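Local coordinates for cycloalternan-forming enzyme (Listeria monocytogenes serovar 1/2a, PDB 5F7U), which belongs to glycoside hydrolase family 31 and joins a TIM-barrel enzyme domain to beta-rich domains and a family 6 carbohydrate-binding module, at residues Ala414-Lys419 with Thr466-Arg471; Tyr120-Thr125 with Asn137-Ala142; Leu867-Asp872 with Ala924-Gln929; Gln49-Glu54 with Val65-Asp70. The protein carries 1 engineered substitution. All blocks are in the same frame, centred on the assembly; numbering follows the deposited sequence. Where two conformers were deposited one is given.

Interaction 1 of 4, residues Ala414-Lys419 with Thr466-Arg471. With GLC (alpha-D-glucopyranose), chain C; GLC (alpha-D-glucopyranose), chain B.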
loop_
_atom_site.group_PDB
_atom_site.type_symbol
_atom_site.label_atom_id
_atom_site.label_comp_id
_atom_site.label_asym_id
_atom_site.label_seq_id
_atom_site.Cartn_x
_atom_site.Cartn_y
_atom_site.Cartn_z
ATOM N N ALA A 414 22.763 -30.790 -0.078
ATOM C CA ALA A 414 24.179 -30.511 -0.396
ATOM C C ALA A 414 25.081 -31.069 0.697
ATOM O O ALA A 414 24.768 -30.969 1.888
ATOM C CB ALA A 414 24.425 -29.013 -0.574
ATOM N N THR A 415 26.184 -31.673 0.282
ATOM C CA THR A 415 27.182 -32.166 1.238
ATOM C C THR A 415 28.438 -31.317 1.111
ATOM O O THR A 415 28.640 -30.664 0.080
ATOM C CB THR A 415 27.473 -33.666 1.059
ATOM O OG1 THR A 415 27.915 -33.928 -0.283
ATOM C CG2 THR A 415 26.224 -34.497 1.364
ATOM N N TYR A 416 29.253 -31.307 2.172
ATOM C CA TYR A 416 30.394 -30.382 2.326
ATOM C C TYR A 416 31.156 -30.718 3.615
ATOM O O TYR A 416 30.610 -31.377 4.511
ATOM C CB TYR A 416 29.905 -28.920 2.404
ATOM C CG TYR A 416 28.838 -28.717 3.466
ATOM C CD1 TYR A 416 29.193 -28.429 4.796
ATOM C CD2 TYR A 416 27.474 -28.854 3.157
ATOM C CE1 TYR A 416 28.218 -28.264 5.778
ATOM C CE2 TYR A 416 26.495 -28.690 4.136
ATOM C CZ TYR A 416 26.872 -28.397 5.437
ATOM O OH TYR A 416 25.912 -28.233 6.395
ATOM N N THR A 417 32.393 -30.237 3.721
ATOM C CA THR A 417 33.100 -30.265 4.992
ATOM C C THR A 417 32.642 -29.042 5.780
ATOM O O THR A 417 32.761 -27.901 5.302
ATOM C CB THR A 417 34.621 -30.287 4.781
ATOM O OG1 THR A 417 34.960 -31.457 4.033
ATOM C CG2 THR A 417 35.381 -30.307 6.125
ATOM N N ALA A 418 32.097 -29.281 6.974
ATOM C CA ALA A 418 31.593 -28.196 7.817
ATOM C C ALA A 418 32.714 -27.219 8.164
ATOM O O ALA A 418 33.885 -27.619 8.292
ATOM C CB ALA A 418 30.952 -28.740 9.079
ATOM N N LYS A 419 32.355 -25.948 8.284
ATOM C CA LYS A 419 33.321 -24.905 8.603
ATOM C C LYS A 419 33.064 -24.342 9.989
ATOM O O LYS A 419 31.918 -24.088 10.369
ATOM C CB LYS A 419 33.303 -23.795 7.553
ATOM C CG LYS A 419 33.800 -24.211 6.174
ATOM C CD LYS A 419 33.719 -23.042 5.200
ATOM C CE LYS A 419 34.419 -23.346 3.878
ATOM N NZ LYS A 419 35.844 -23.699 4.055
ATOM N N THR A 466 18.038 -29.847 18.219
ATOM C CA THR A 466 18.626 -30.949 17.439
ATOM C C THR A 466 20.103 -30.663 17.125
ATOM O O THR A 466 20.521 -29.495 17.061
ATOM C CB THR A 466 17.870 -31.229 16.116
ATOM O OG1 THR A 466 17.858 -30.053 15.295
ATOM C CG2 THR A 466 16.420 -31.678 16.372
ATOM N N VAL A 467 20.883 -31.731 16.947
ATOM C CA VAL A 467 22.286 -31.629 16.541
ATOM C C VAL A 467 22.349 -31.455 15.020
ATOM O O VAL A 467 21.737 -32.226 14.277
ATOM C CB VAL A 467 23.106 -32.865 16.998
ATOM C CG1 VAL A 467 24.537 -32.807 16.475
ATOM C CG2 VAL A 467 23.112 -32.962 18.522
ATOM N N TYR A 468 23.052 -30.412 14.567
ATOM C CA TYR A 468 23.310 -30.221 13.136
ATOM C C TYR A 468 24.602 -29.434 13.005
ATOM O O TYR A 468 24.648 -28.238 13.319
ATOM C CB TYR A 468 22.145 -29.490 12.435
ATOM C CG TYR A 468 22.135 -29.668 10.939
ATOM C CD1 TYR A 468 21.561 -30.801 10.361
ATOM C CD2 TYR A 468 22.693 -28.693 10.085
ATOM C CE1 TYR A 468 21.541 -30.978 8.981
ATOM C CE2 TYR A 468 22.674 -28.857 8.697
ATOM C CZ TYR A 468 22.094 -30.002 8.150
ATOM O OH TYR A 468 22.062 -30.208 6.784
ATOM N N GLU A 469 25.657 -30.126 12.566
ATOM C CA GLU A 469 27.033 -29.623 12.679
ATOM C C GLU A 469 27.244 -28.153 12.285
ATOM O O GLU A 469 27.723 -27.355 13.106
ATOM C CB GLU A 469 27.999 -30.533 11.917
ATOM C CG GLU A 469 29.463 -30.230 12.182
ATOM C CD GLU A 469 30.409 -31.183 11.463
ATOM O OE1 GLU A 469 29.989 -31.904 10.528
ATOM O OE2 GLU A 469 31.600 -31.192 11.820
ATOM N N GLN A 470 26.878 -27.797 11.050
ATOM C CA GLN A 470 27.108 -26.435 10.555
ATOM C C GLN A 470 26.371 -25.378 11.356
ATOM O O GLN A 470 26.929 -24.326 11.648
ATOM C CB GLN A 470 26.777 -26.296 9.059
ATOM C CG GLN A 470 27.314 -25.005 8.429
ATOM C CD GLN A 470 28.820 -24.865 8.610
ATOM O OE1 GLN A 470 29.562 -25.791 8.331
ATOM N NE2 GLN A 470 29.267 -23.712 9.087
ATOM N N ARG A 471 25.122 -25.681 11.705
ATOM C CA ARG A 471 24.275 -24.781 12.467
ATOM C C ARG A 471 24.877 -24.593 13.868
ATOM O O ARG A 471 24.957 -23.464 14.355
ATOM C CB ARG A 471 22.861 -25.356 12.527
ATOM C CG ARG A 471 21.744 -24.364 12.799
ATOM C CD ARG A 471 20.471 -25.175 13.073
ATOM N NE ARG A 471 20.387 -25.543 14.490
ATOM C CZ ARG A 471 19.924 -26.688 14.983
ATOM N NH1 ARG A 471 19.908 -26.847 16.297
ATOM N NH2 ARG A 471 19.480 -27.675 14.201
HETATM C C1 GLC C . 26.131 -32.030 5.487
HETATM C C2 GLC C . 27.654 -32.231 5.508
HETATM C C3 GLC C . 28.125 -32.839 6.832
HETATM C C4 GLC C . 27.607 -32.041 8.027
HETATM C C5 GLC C . 26.086 -31.842 7.946
HETATM C C6 GLC C . 25.593 -30.880 9.018
HETATM O O2 GLC C . 28.059 -33.066 4.421
HETATM O O3 GLC C . 29.555 -32.862 6.872
HETATM O O4 GLC C . 27.936 -32.717 9.241
HETATM O O5 GLC C . 25.710 -31.311 6.662
HETATM O O6 GLC C . 26.200 -29.596 8.817
HETATM C C1 GLC B . 22.463 -34.893 8.165
HETATM C C2 GLC B . 22.372 -36.371 7.706
HETATM C C3 GLC B . 23.312 -36.727 6.537
HETATM C C4 GLC B . 23.290 -35.663 5.438
HETATM C C5 GLC B . 23.631 -34.345 6.134
HETATM C C6 GLC B . 24.036 -33.209 5.202
HETATM O O1 GLC B . 23.543 -34.682 9.099
HETATM O O2 GLC B . 22.642 -37.240 8.813
HETATM O O3 GLC B . 22.962 -37.996 5.979
HETATM O O4 GLC B . 24.251 -35.966 4.422
HETATM O O5 GLC B . 22.584 -33.981 7.050
HETATM O O6 GLC B . 25.467 -33.292 5.262
HETATM O O HOH W 1 23.436 -28.374 5.413
HETATM O O HOH W 2 31.903 -32.045 7.995
#
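Gln470 reaches from the start of helix 469-481 to the backbone of Lys419 in a glycan-binding pocket of the family 31 TIM-barrel domain. Its CG lies anti to the backbone N (chi1 -166°). A bend at chi2 then turns the amide onto Lys419. Gln470 OE1 accepts from Lys419 N at 2.8 Å, in the carbonyl plane and on a lone pair. Gln470 NE2 returns a bond to Lys419 O at 3.0 Å. These two bonds fix the rotation of the amide, and NE2 also has Asp474 as a partner. Ala418 packs its CB against the carboxylate carbon CD of Glu469 at 3.5 Å.

An alpha-D-glucopyranose (GLC, chain C) fills the angle between the segments. The Tyr416 ring lies under it, with C2 of the sugar over the ring centre, 3.8 Å above the plane. Tyr468 meets C6 of the same sugar with one face, toward the rim of the ring. The sugar O6 is shared by Tyr416 OH and Gln470 N, while O4 donates to Glu469 OE1 at 2.6 Å. One water joins the two phenols, 2.7 Å from Tyr416 OH and 2.7 Å from Tyr468 OH, at the edge of both rings.

Interaction 2 of 4, residues Tyr120-Thr125 with Asn137-Ala142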
loop_
_atom_site.group_PDB
_atom_site.type_symbol
_atom_site.label_atom_id
_atom_site.label_comp_id
_atom_site.label_asym_id
_atom_site.label_seq_id
_atom_site.Cartn_x
_atom_site.Cartn_y
_atom_site.Cartn_z
ATOM N N TYR A 120 1.090 17.959 32.588
ATOM C CA TYR A 120 0.726 18.550 31.300
ATOM C C TYR A 120 1.268 19.951 31.198
ATOM O O TYR A 120 1.559 20.572 32.198
ATOM C CB TYR A 120 -0.795 18.591 31.109
ATOM C CG TYR A 120 -1.471 17.242 31.150
ATOM C CD1 TYR A 120 -1.620 16.490 29.975
ATOM C CD2 TYR A 120 -1.988 16.723 32.356
ATOM C CE1 TYR A 120 -2.250 15.250 29.992
ATOM C CE2 TYR A 120 -2.611 15.476 32.384
ATOM C CZ TYR A 120 -2.739 14.758 31.196
ATOM O OH TYR A 120 -3.360 13.526 31.210
ATOM N N VAL A 121 1.422 20.428 29.967
ATOM C CA VAL A 121 1.747 21.832 29.725
ATOM C C VAL A 121 0.569 22.662 30.239
ATOM O O VAL A 121 -0.593 22.350 29.938
ATOM C CB VAL A 121 1.999 22.106 28.218
ATOM C CG1 VAL A 121 2.120 23.595 27.951
ATOM C CG2 VAL A 121 3.261 21.390 27.748
ATOM N N GLN A 122 0.878 23.698 31.019
ATOM C CA GLN A 122 -0.123 24.673 31.444
ATOM C C GLN A 122 -0.112 25.873 30.490
ATOM O O GLN A 122 -0.886 25.889 29.530
ATOM C CB GLN A 122 0.071 25.074 32.917
ATOM C CG GLN A 122 -0.856 26.190 33.432
ATOM C CD GLN A 122 -2.332 25.906 33.214
ATOM O OE1 GLN A 122 -2.811 24.798 33.480
ATOM N NE2 GLN A 122 -3.077 26.920 32.742
ATOM N N ASP A 123 0.778 26.843 30.740
ATOM C CA ASP A 123 0.865 28.076 29.955
ATOM C C ASP A 123 2.193 28.241 29.229
ATOM O O ASP A 123 3.215 27.709 29.661
ATOM C CB ASP A 123 0.698 29.300 30.876
ATOM C CG ASP A 123 -0.656 29.348 31.561
ATOM O OD1 ASP A 123 -1.614 28.724 31.089
ATOM O OD2 ASP A 123 -0.766 30.030 32.598
ATOM N N VAL A 124 2.167 29.018 28.146
ATOM C CA VAL A 124 3.396 29.576 27.548
ATOM C C VAL A 124 3.759 30.821 28.355
ATOM O O VAL A 124 2.960 31.760 28.429
ATOM C CB VAL A 124 3.193 29.953 26.061
ATOM C CG1 VAL A 124 4.457 30.580 25.469
ATOM C CG2 VAL A 124 2.773 28.724 25.254
ATOM N N THR A 125 4.942 30.824 28.968
ATOM C CA THR A 125 5.390 31.969 29.749
ATOM C C THR A 125 6.271 32.919 28.946
ATOM O O THR A 125 6.312 34.115 29.234
ATOM C CB THR A 125 6.112 31.552 31.050
ATOM O OG1 THR A 125 7.253 30.759 30.731
ATOM C CG2 THR A 125 5.196 30.744 31.922
ATOM N N ASN A 137 8.698 28.510 26.155
ATOM C CA ASN A 137 8.956 28.176 27.553
ATOM C C ASN A 137 7.626 28.028 28.254
ATOM O O ASN A 137 6.769 28.916 28.153
ATOM C CB ASN A 137 9.825 29.255 28.193
ATOM C CG ASN A 137 11.240 29.244 27.651
ATOM O OD1 ASN A 137 11.954 28.252 27.787
ATOM N ND2 ASN A 137 11.652 30.341 27.053
ATOM N N MET A 138 7.452 26.919 28.970
ATOM C CA MET A 138 6.149 26.567 29.507
ATOM C C MET A 138 6.146 26.296 31.000
ATOM O O MET A 138 7.179 25.946 31.580
ATOM C CB MET A 138 5.608 25.347 28.765
ATOM C CG MET A 138 5.280 25.641 27.319
ATOM S SD MET A 138 5.180 24.152 26.325
ATOM C CE MET A 138 4.151 24.781 25.003
ATOM N N THR A 139 4.977 26.475 31.613
ATOM C CA THR A 139 4.733 25.972 32.975
ATOM C C THR A 139 4.054 24.614 32.848
ATOM O O THR A 139 3.565 24.254 31.773
ATOM C CB THR A 139 3.872 26.903 33.828
ATOM O OG1 THR A 139 2.715 27.297 33.082
ATOM C CG2 THR A 139 4.678 28.122 34.233
ATOM N N ALA A 140 4.057 23.859 33.938
ATOM C CA ALA A 140 3.447 22.536 33.987
ATOM C C ALA A 140 2.310 22.524 35.007
ATOM O O ALA A 140 2.302 23.293 35.974
ATOM C CB ALA A 140 4.495 21.485 34.332
ATOM N N THR A 141 1.350 21.640 34.792
ATOM C CA THR A 141 0.188 21.527 35.686
ATOM C C THR A 141 0.522 20.920 37.055
ATOM O O THR A 141 -0.200 21.145 38.018
ATOM C CB THR A 141 -0.921 20.679 35.057
ATOM O OG1 THR A 141 -0.402 19.384 34.742
ATOM C CG2 THR A 141 -1.479 21.321 33.815
ATOM N N ALA A 142 1.596 20.133 37.114
ATOM C CA ALA A 142 2.073 19.482 38.330
ATOM C C ALA A 142 3.566 19.264 38.198
ATOM O O ALA A 142 4.099 19.293 37.085
ATOM C CB ALA A 142 1.357 18.147 38.552
HETATM O O HOH W 3 1.302 29.024 34.541
#
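Strands 120-125 and 137-140 run antiparallel, with Val121 facing Ala140 and Val124 facing Met138 as non-hydrogen-bonded pairs, and a beta bulge shifts the register by one residue between them. The axes of the short segments 120-125 and 137-140 make an angle of 131°, well short of straight antiparallel. The bulge sets Gln122 and Asp123 opposite the single residue Thr139. Gln122 N donates to Thr139 O at 2.8 Å, and Thr139 N donates to Asp123 O at 2.9 Å.

The Thr139 side chain answers the extra residue. Its OG1 stands between its own backbone N and carbonyl carbon (chi1 48°) and accepts from Asp123 N at 3.1 Å. A water links the same OG1 to Asp123 OD2. CG2 of Thr139 meets Thr125 CG2 at 3.5 Å. Asp123 OD1 is met by Gln122 NE2 from above the carboxylate plane.

Thr141 repeats the theme past the strand end. Its OG1 accepts from Tyr120 N at 3.0 Å and lies at the edge of the Tyr120 ring, while its own N donates to Tyr120 O. On the buried side, Met138 runs its extended chain past Val121. In the conformer given, Met138 SD lies 3.5 Å from Val121 CG1 and its methyl group is near Val124 CG2.

The two strands form a hairpin of strands 106-129 and 134-140. Strand 214-229 pairs with the first through Val121 and Leu225, strand 148-153 adjoins the second, and Tyr203 of strand 203-209 covers Val121, Val124 and Met138.

Interaction 3 of 4, residues Leu867-Asp872 with Ala924-Gln929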
loop_
_atom_site.group_PDB
_atom_site.type_symbol
_atom_site.label_atom_id
_atom_site.label_comp_id
_atom_site.label_asym_id
_atom_site.label_seq_id
_atom_site.Cartn_x
_atom_site.Cartn_y
_atom_site.Cartn_z
ATOM N N LEU A 867 4.846 15.257 -29.974
ATOM C CA LEU A 867 5.649 14.079 -29.672
ATOM C C LEU A 867 7.129 14.486 -29.606
ATOM O O LEU A 867 7.622 15.161 -30.506
ATOM C CB LEU A 867 5.393 13.016 -30.743
ATOM C CG LEU A 867 5.915 11.586 -30.641
ATOM C CD1 LEU A 867 5.172 10.785 -29.580
ATOM C CD2 LEU A 867 5.774 10.932 -32.006
ATOM N N PRO A 868 7.835 14.121 -28.515
ATOM C CA PRO A 868 9.246 14.485 -28.442
ATOM C C PRO A 868 10.053 13.523 -29.315
ATOM O O PRO A 868 9.468 12.597 -29.889
ATOM C CB PRO A 868 9.567 14.283 -26.957
ATOM C CG PRO A 868 8.707 13.133 -26.565
ATOM C CD PRO A 868 7.424 13.304 -27.359
ATOM N N ALA A 869 11.368 13.729 -29.405
ATOM C CA ALA A 869 12.249 12.743 -30.028
ATOM C C ALA A 869 12.022 11.379 -29.351
ATOM O O ALA A 869 11.902 11.309 -28.124
ATOM C CB ALA A 869 13.695 13.173 -29.891
ATOM N N MET A 870 11.920 10.323 -30.157
ATOM C CA MET A 870 11.713 8.952 -29.654
ATOM C C MET A 870 12.719 8.019 -30.320
ATOM O O MET A 870 13.182 8.290 -31.431
ATOM C CB MET A 870 10.293 8.447 -29.958
ATOM C CG MET A 870 9.149 9.279 -29.397
ATOM S SD MET A 870 9.022 9.269 -27.592
ATOM C CE MET A 870 8.287 7.663 -27.309
ATOM N N ALA A 871 13.030 6.915 -29.651
ATOM C CA ALA A 871 13.932 5.914 -30.204
ATOM C C ALA A 871 13.172 4.833 -30.966
ATOM O O ALA A 871 13.776 4.014 -31.656
ATOM C CB ALA A 871 14.763 5.297 -29.094
ATOM N N ASP A 872 11.846 4.846 -30.847
ATOM C CA ASP A 872 10.987 3.828 -31.444
ATOM C C ASP A 872 9.902 4.481 -32.273
ATOM O O ASP A 872 9.510 5.618 -32.003
ATOM C CB ASP A 872 10.284 3.009 -30.353
ATOM C CG ASP A 872 11.246 2.277 -29.444
ATOM O OD1 ASP A 872 11.680 1.172 -29.808
ATOM O OD2 ASP A 872 11.558 2.789 -28.350
ATOM N N ALA A 924 10.239 6.734 -35.918
ATOM C CA ALA A 924 11.257 7.148 -34.950
ATOM C C ALA A 924 12.073 8.285 -35.552
ATOM O O ALA A 924 12.565 8.166 -36.676
ATOM C CB ALA A 924 12.170 5.981 -34.576
ATOM N N LYS A 925 12.191 9.388 -34.822
ATOM C CA LYS A 925 12.980 10.554 -35.263
ATOM C C LYS A 925 13.684 11.166 -34.066
ATOM O O LYS A 925 13.132 11.194 -32.966
ATOM C CB LYS A 925 12.093 11.623 -35.912
ATOM C CG LYS A 925 11.616 11.261 -37.310
ATOM C CD LYS A 925 11.150 12.462 -38.097
ATOM C CE LYS A 925 10.835 12.031 -39.517
ATOM N NZ LYS A 925 11.143 13.125 -40.480
ATOM N N ASP A 926 14.889 11.680 -34.295
ATOM C CA ASP A 926 15.648 12.361 -33.258
ATOM C C ASP A 926 15.278 13.857 -33.150
ATOM O O ASP A 926 16.131 14.723 -32.882
ATOM C CB ASP A 926 17.145 12.165 -33.506
ATOM C CG ASP A 926 17.984 12.410 -32.259
ATOM O OD1 ASP A 926 17.422 12.746 -31.187
ATOM O OD2 ASP A 926 19.226 12.262 -32.355
ATOM N N ALA A 927 14.003 14.148 -33.373
ATOM C CA ALA A 927 13.465 15.495 -33.346
ATOM C C ALA A 927 12.017 15.422 -32.908
ATOM O O ALA A 927 11.385 14.370 -33.031
ATOM C CB ALA A 927 13.557 16.133 -34.727
ATOM N N LYS A 928 11.505 16.542 -32.398
ATOM C CA LYS A 928 10.088 16.679 -32.047
ATOM C C LYS A 928 9.227 16.551 -33.301
ATOM O O LYS A 928 9.651 16.947 -34.394
ATOM C CB LYS A 928 9.821 18.028 -31.382
ATOM C CG LYS A 928 10.547 18.242 -30.054
ATOM C CD LYS A 928 10.197 19.576 -29.382
ATOM C CE LYS A 928 8.726 19.697 -28.954
ATOM N NZ LYS A 928 8.151 18.578 -28.128
ATOM N N GLN A 929 8.037 15.978 -33.145
ATOM C CA GLN A 929 7.094 15.836 -34.259
ATOM C C GLN A 929 5.736 16.357 -33.847
ATOM O O GLN A 929 5.239 16.016 -32.779
ATOM C CB GLN A 929 6.990 14.381 -34.730
ATOM C CG GLN A 929 8.278 13.864 -35.372
ATOM C CD GLN A 929 8.126 12.455 -35.883
ATOM O OE1 GLN A 929 8.372 11.489 -35.156
ATOM N NE2 GLN A 929 7.702 12.323 -37.134
HETATM O O HOH W 4 9.411 12.428 -32.600
HETATM O O HOH W 5 10.313 9.775 -32.891
#
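Leu867 and Gln929 lie side by side with their side chains pointing the same way, on one face of a short antiparallel pair. Both touch Ala922 of strand 917-922. Under them the backbones are joined by two bonds. Leu867 N donates to Gln929 O at 2.9 Å, and Gln929 N donates to Leu867 O at 2.8 Å. Lys928 lays its CB next to Leu867 O, and its chain is bent at chi3 and chi4.

The regular pairing stops after Leu867 and Gln929, but the backbones stay close through Pro868 with Lys928 and Ala869 with Ala927. Small side chains fill the contact here. Ala869 CB lies beside the peptide joining Asp926 to Ala927, 3.6 Å from Ala927 N. Its CA sits near both Lys925 O and Ala927 O in CH...O contacts. Ala924 points its methyl group across at the Asp872 backbone, with CB 3.6 Å from Asp872 C. Met870 behaves differently. The backbone N of Met870 donates to Lys925 O at 3.2 Å. Its side chain leads away to Leu826 and Phe828.

Two waters lie between the backbones. One lies 2.7 Å from Pro868 O and also close to Ala927 O. The other accepts a bond from Lys925 N at 2.7 Å and a weak one from Met870 N.

The CB of Asp872 points away from the other segment. Its side chain touches Tyr823 and lies about 5 Å from a magnesium ion. The arrangement is that of two adjacent strand-linking loops. They meet where the end of strand 862-867 pairs with the start of strand 929-934, next to a second sheet, consistent with a beta sandwich.

Interaction 4 of 4, residues Gln49-Glu54 with Val65-Asp70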
loop_
_atom_site.group_PDB
_atom_site.type_symbol
_atom_site.label_atom_id
_atom_site.label_comp_id
_atom_site.label_asym_id
_atom_site.label_seq_id
_atom_site.Cartn_x
_atom_site.Cartn_y
_atom_site.Cartn_z
ATOM N N GLN A 49 4.855 -25.096 51.091
ATOM C CA GLN A 49 5.538 -24.026 50.365
ATOM C C GLN A 49 5.089 -22.678 50.887
ATOM O O GLN A 49 3.904 -22.480 51.144
ATOM C CB GLN A 49 5.259 -24.120 48.863
ATOM C CG GLN A 49 5.878 -25.353 48.225
ATOM C CD GLN A 49 5.958 -25.283 46.705
ATOM O OE1 GLN A 49 5.268 -24.490 46.052
ATOM N NE2 GLN A 49 6.817 -26.124 46.133
ATOM N N ASP A 50 6.050 -21.767 51.052
ATOM C CA ASP A 50 5.785 -20.367 51.378
ATOM C C ASP A 50 6.357 -19.495 50.283
ATOM O O ASP A 50 7.456 -19.762 49.790
ATOM C CB ASP A 50 6.442 -19.982 52.709
ATOM C CG ASP A 50 5.952 -20.811 53.859
ATOM O OD1 ASP A 50 4.723 -20.895 54.075
ATOM O OD2 ASP A 50 6.806 -21.381 54.567
ATOM N N VAL A 51 5.594 -18.475 49.894
ATOM C CA VAL A 51 6.043 -17.490 48.919
ATOM C C VAL A 51 5.783 -16.123 49.514
ATOM O O VAL A 51 4.698 -15.852 50.054
ATOM C CB VAL A 51 5.331 -17.645 47.543
ATOM C CG1 VAL A 51 5.727 -16.529 46.575
ATOM C CG2 VAL A 51 5.685 -18.991 46.938
ATOM N N TRP A 52 6.804 -15.276 49.445
ATOM C CA TRP A 52 6.720 -13.958 50.043
ATOM C C TRP A 52 7.561 -12.955 49.274
ATOM O O TRP A 52 8.348 -13.323 48.390
ATOM C CB TRP A 52 7.103 -13.995 51.530
ATOM C CG TRP A 52 8.561 -14.197 51.796
ATOM C CD1 TRP A 52 9.483 -13.222 52.067
ATOM C CD2 TRP A 52 9.270 -15.440 51.814
ATOM N NE1 TRP A 52 10.729 -13.787 52.266
ATOM C CE2 TRP A 52 10.626 -15.144 52.123
ATOM C CE3 TRP A 52 8.897 -16.780 51.623
ATOM C CZ2 TRP A 52 11.612 -16.143 52.236
ATOM C CZ3 TRP A 52 9.885 -17.777 51.724
ATOM C CH2 TRP A 52 11.226 -17.445 52.030
ATOM N N VAL A 53 7.365 -11.681 49.598
ATOM C CA VAL A 53 8.050 -10.605 48.902
ATOM C C VAL A 53 8.789 -9.775 49.948
ATOM O O VAL A 53 8.193 -9.354 50.941
ATOM C CB VAL A 53 7.072 -9.717 48.114
ATOM C CG1 VAL A 53 7.827 -8.623 47.357
ATOM C CG2 VAL A 53 6.246 -10.571 47.153
ATOM N N GLU A 54 10.083 -9.577 49.706
ATOM C CA GLU A 54 10.910 -8.685 50.494
ATOM C C GLU A 54 11.129 -7.414 49.693
ATOM O O GLU A 54 11.439 -7.464 48.507
ATOM C CB GLU A 54 12.223 -9.367 50.828
ATOM C CG GLU A 54 12.011 -10.566 51.728
ATOM C CD GLU A 54 13.288 -11.297 52.094
ATOM O OE1 GLU A 54 14.393 -10.815 51.748
ATOM O OE2 GLU A 54 13.178 -12.355 52.750
ATOM N N VAL A 65 5.497 -9.062 52.277
ATOM C CA VAL A 65 4.151 -9.369 51.809
ATOM C C VAL A 65 4.102 -10.874 51.570
ATOM O O VAL A 65 4.977 -11.436 50.897
ATOM C CB VAL A 65 3.802 -8.556 50.532
ATOM C CG1 VAL A 65 2.528 -9.066 49.864
ATOM C CG2 VAL A 65 3.646 -7.084 50.876
ATOM N N THR A 66 3.110 -11.530 52.159
ATOM C CA THR A 66 2.961 -12.969 52.011
ATOM C C THR A 66 2.085 -13.182 50.778
ATOM O O THR A 66 1.030 -12.547 50.671
ATOM C CB THR A 66 2.322 -13.578 53.283
ATOM O OG1 THR A 66 3.225 -13.424 54.382
ATOM C CG2 THR A 66 2.043 -15.058 53.126
ATOM N N ALA A 67 2.499 -14.054 49.861
ATOM C CA ALA A 67 1.683 -14.328 48.671
ATOM C C ALA A 67 0.576 -15.339 48.969
ATOM O O ALA A 67 0.702 -16.160 49.876
ATOM C CB ALA A 67 2.533 -14.787 47.505
ATOM N N ALA A 68 -0.494 -15.258 48.184
ATOM C CA ALA A 68 -1.671 -16.107 48.300
ATOM C C ALA A 68 -1.674 -17.136 47.170
ATOM O O ALA A 68 -1.340 -16.785 46.030
ATOM C CB ALA A 68 -2.913 -15.224 48.181
ATOM N N TYR A 69 -2.084 -18.384 47.460
ATOM C CA TYR A 69 -2.295 -19.395 46.417
ATOM C C TYR A 69 -3.262 -18.858 45.360
ATOM O O TYR A 69 -4.320 -18.312 45.704
ATOM C CB TYR A 69 -2.888 -20.685 47.032
ATOM C CG TYR A 69 -3.317 -21.775 46.043
ATOM C CD1 TYR A 69 -2.398 -22.728 45.584
ATOM C CD2 TYR A 69 -4.647 -21.872 45.599
ATOM C CE1 TYR A 69 -2.781 -23.726 44.696
ATOM C CE2 TYR A 69 -5.049 -22.868 44.703
ATOM C CZ TYR A 69 -4.108 -23.795 44.256
ATOM O OH TYR A 69 -4.485 -24.802 43.381
ATOM N N ASP A 70 -2.925 -19.025 44.088
ATOM C CA ASP A 70 -3.823 -18.624 43.020
ATOM C C ASP A 70 -4.424 -19.871 42.364
ATOM O O ASP A 70 -5.605 -20.150 42.556
ATOM C CB ASP A 70 -3.106 -17.705 42.026
ATOM C CG ASP A 70 -4.039 -17.082 41.002
ATOM O OD1 ASP A 70 -5.276 -17.224 41.103
ATOM O OD2 ASP A 70 -3.527 -16.478 40.048
HETATM O O HOH W 6 2.791 -18.087 50.898
#
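Trp52 meets Val65 through CB, 3.4 Å from Val65 O, while its indole leads away from the opposing strand. The ring has two in-plane neighbours at its edge, Asp50 C and Glu54 OE2. The bond to Glu54 is nearly straight: Trp52 NE1 donates to Glu54 OE2 at 2.9 Å with an N-H...O angle of 176°. The carboxylate receives it on the anti side, 26° out of its own plane. With chi1 at 72° the indole reaches this carboxylate along its own strand. The bond between NE1 and OE2 would limit rotation of the indole. The Trp52 side chain also touches Lys97, Ser99 and Asn64. Lys97 pairs with Glu54 through the other oxygen, OE1.

Across the contact the strands run antiparallel. Val53 and Val65 exchange two backbone bonds, with Val53 N to Val65 O at 2.7 Å. Their side chains share one face, and Trp52 and Thr66 share the other. Val51 packs CG1 on Ala67 CB at 3.8 Å, and Ala67 N donates to Val51 O. Past this bond the strands separate. A water takes the place of the next direct link, accepting from Val51 N at 3.0 Å and donating to Ala67 O at 3.0 Å.

Val51 and Val53 also touch strands 36-43 and 76-84. The motif is a beta hairpin of strands 49-57 and 60-73 in the N-terminal region, consistent with the immunoglobulin-like fold of the E-set clan.

How the interactions relate
From the N terminus, interaction 4 comes first and closes a hairpin in the N-terminal domain. Interaction 2 follows, closing a second hairpin; strand 106-129 carries one arm of it and also pairs with strand 91-100, a neighbour of strand 49-57. Interaction 1 then joins a loop after strand 396-399 of the TIM barrel to the start of helix 469-481, across 46 intervening residues. Interaction 3 is last and draws together two loops of a C-terminal beta region, with 51 residues between them. The four are in series; none nests in, crosses or touches another. Interactions 2 and 4 are nearest, with centres about 44 Å apart, while interactions 3 and 4 lie about 86 Å apart on opposite sides of the chain's centre.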